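Local coordinates for chitin oligosaccharide binding protein NagB2 (Paenibacillus sp. FPU-7, PDB 7EHU) that binds short chitin oligosaccharides, such as the di- and trisaccharide of N-acetylglucosamine, probably as the extracellular solute-binding component of a sugar uptake system, at residues H110-L114 and N115-K119. Sequence-based numbering, arbitrary orientation.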
loop_
_atom_site.group_PDB
_atom_site.type_symbol
_atom_site.label_atom_id
_atom_site.label_comp_id
_atom_site.label_asym_id
_atom_site.label_seq_id
_atom_site.Cartn_x
_atom_site.Cartn_y
_atom_site.Cartn_z
ATOM N N HIS A 110 13.883 18.596 -3.517
ATOM C CA HIS A 110 13.867 18.370 -2.084
ATOM C C HIS A 110 14.333 16.994 -1.657
ATOM O O HIS A 110 14.405 16.745 -0.453
ATOM C CB HIS A 110 12.481 18.611 -1.522
ATOM C CG HIS A 110 12.015 20.004 -1.742
ATOM N ND1 HIS A 110 12.847 21.091 -1.576
ATOM C CD2 HIS A 110 10.818 20.491 -2.136
ATOM C CE1 HIS A 110 12.180 22.191 -1.870
ATOM N NE2 HIS A 110 10.947 21.856 -2.213
ATOM N N LEU A 111 14.655 16.107 -2.598
ATOM C CA LEU A 111 15.067 14.736 -2.299
ATOM C C LEU A 111 16.543 14.523 -2.597
ATOM O O LEU A 111 17.028 14.895 -3.669
ATOM C CB LEU A 111 14.250 13.720 -3.101
ATOM C CG LEU A 111 12.745 13.713 -2.843
ATOM C CD1 LEU A 111 12.072 12.571 -3.605
ATOM C CD2 LEU A 111 12.419 13.595 -1.348
ATOM N N LEU A 112 17.245 13.899 -1.657
ATOM C CA LEU A 112 18.664 13.587 -1.833
ATOM C C LEU A 112 18.832 12.497 -2.880
ATOM O O LEU A 112 18.261 11.417 -2.712
ATOM C CB LEU A 112 19.226 13.114 -0.487
ATOM C CG LEU A 112 20.744 12.943 -0.394
ATOM C CD1 LEU A 112 21.433 14.302 -0.386
ATOM C CD2 LEU A 112 21.117 12.146 0.845
ATOM N N PRO A 113 19.615 12.707 -3.948
ATOM C CA PRO A 113 19.916 11.589 -4.851
ATOM C C PRO A 113 20.858 10.614 -4.154
ATOM O O PRO A 113 21.808 11.007 -3.469
ATOM C CB PRO A 113 20.560 12.268 -6.067
ATOM C CG PRO A 113 21.118 13.522 -5.545
ATOM C CD PRO A 113 20.241 13.960 -4.391
ATOM N N LEU A 114 20.585 9.322 -4.333
ATOM C CA LEU A 114 21.224 8.281 -3.534
ATOM C C LEU A 114 22.220 7.408 -4.291
ATOM O O LEU A 114 22.834 6.536 -3.674
ATOM C CB LEU A 114 20.161 7.376 -2.909
ATOM C CG LEU A 114 19.140 8.082 -2.026
ATOM C CD1 LEU A 114 18.118 7.119 -1.491
ATOM C CD2 LEU A 114 19.824 8.812 -0.888
ATOM N N ASN A 115 22.419 7.623 -5.592
ATOM C CA ASN A 115 23.222 6.681 -6.378
ATOM C C ASN A 115 24.628 6.506 -5.791
ATOM O O ASN A 115 25.118 5.379 -5.630
ATOM C CB ASN A 115 23.300 7.144 -7.838
ATOM C CG ASN A 115 21.928 7.272 -8.504
ATOM O OD1 ASN A 115 21.040 7.947 -8.000
ATOM N ND2 ASN A 115 21.778 6.663 -9.661
ATOM N N ASP A 116 25.317 7.614 -5.495
ATOM C CA ASP A 116 26.673 7.505 -4.965
ATOM C C ASP A 116 26.672 6.876 -3.579
ATOM O O ASP A 116 27.564 6.085 -3.250
ATOM C CB ASP A 116 27.335 8.885 -4.933
ATOM C CG ASP A 116 28.012 9.246 -6.246
ATOM O OD1 ASP A 116 27.960 8.437 -7.204
ATOM O OD2 ASP A 116 28.617 10.349 -6.317
ATOM N N ILE A 117 25.686 7.225 -2.752
ATOM C CA ILE A 117 25.589 6.608 -1.438
ATOM C C ILE A 117 25.415 5.106 -1.565
ATOM O O ILE A 117 26.035 4.329 -0.827
ATOM C CB ILE A 117 24.447 7.245 -0.628
ATOM C CG1 ILE A 117 24.849 8.651 -0.209
ATOM C CG2 ILE A 117 24.077 6.371 0.580
ATOM C CD1 ILE A 117 23.673 9.545 0.107
ATOM N N LEU A 118 24.566 4.671 -2.497
ATOM C CA LEU A 118 24.362 3.239 -2.651
ATOM C C LEU A 118 25.644 2.535 -3.075
ATOM O O LEU A 118 25.945 1.434 -2.590
ATOM C CB LEU A 118 23.244 2.949 -3.645
ATOM C CG LEU A 118 21.843 3.383 -3.203
ATOM C CD1 LEU A 118 20.843 3.005 -4.274
ATOM C CD2 LEU A 118 21.426 2.791 -1.869
ATOM N N LYS A 119 26.408 3.143 -3.989
ATOM C CA LYS A 119 27.716 2.593 -4.344
ATOM C C LYS A 119 28.627 2.510 -3.120
ATOM O O LYS A 119 29.282 1.491 -2.878
ATOM C CB LYS A 119 28.353 3.447 -5.451
ATOM C CG LYS A 119 29.598 2.835 -6.079
ATOM C CD LYS A 119 30.347 3.819 -6.981
ATOM C CE LYS A 119 31.885 3.582 -6.911
ATOM N NZ LYS A 119 32.679 4.680 -7.515
HETATM O O HOH W 1 24.330 9.777 -3.413
#
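Ile117 reaches back from the first turn of helix 115-121 to the extended chain that leads into it, and its CD1 is where the apolar packing is tightest. That methyl lies 3.7 Å from CD2 of Leu112, the two side chains crossing at about a right angle, and 4.0 Å from CD2 of Leu114. Because CG1 of Ile117 stands anti to its own carbonyl carbon (chi1 -72°), the longer branch heads for the two leucines. Between side chains, Leu118 meets Leu114 at longer range, CG to CB 4.3 Å, yet the same CG sits 3.3 Å from Leu114 O; this leucine also touches Ile139, Leu123 and Glu124. The backbone closes the turn: Leu118 N gives its hydrogen to Leu114 O at 2.8 Å, almost head-on to the carbonyl, with an N-H...O angle of 161°. Toward the exposed side, marked by Pro113 and Asp116, a water takes over. It donates to Pro113 O at 2.8 Å and accepts from Ile117 N at 3.0 Å, linking the loop to the helix start. The side-chain amide of Asn115 turns to the hairpin beyond, OD1 accepting from Ile139 N and ND2 donating to Gly137 O, while Leu114 and Ile139 pair through their backbones. The helix-type bond and the water thus satisfy Leu114 O, Pro113 O and Ile117 N beside packed methyls, but Asn115 N stays buried without a partner.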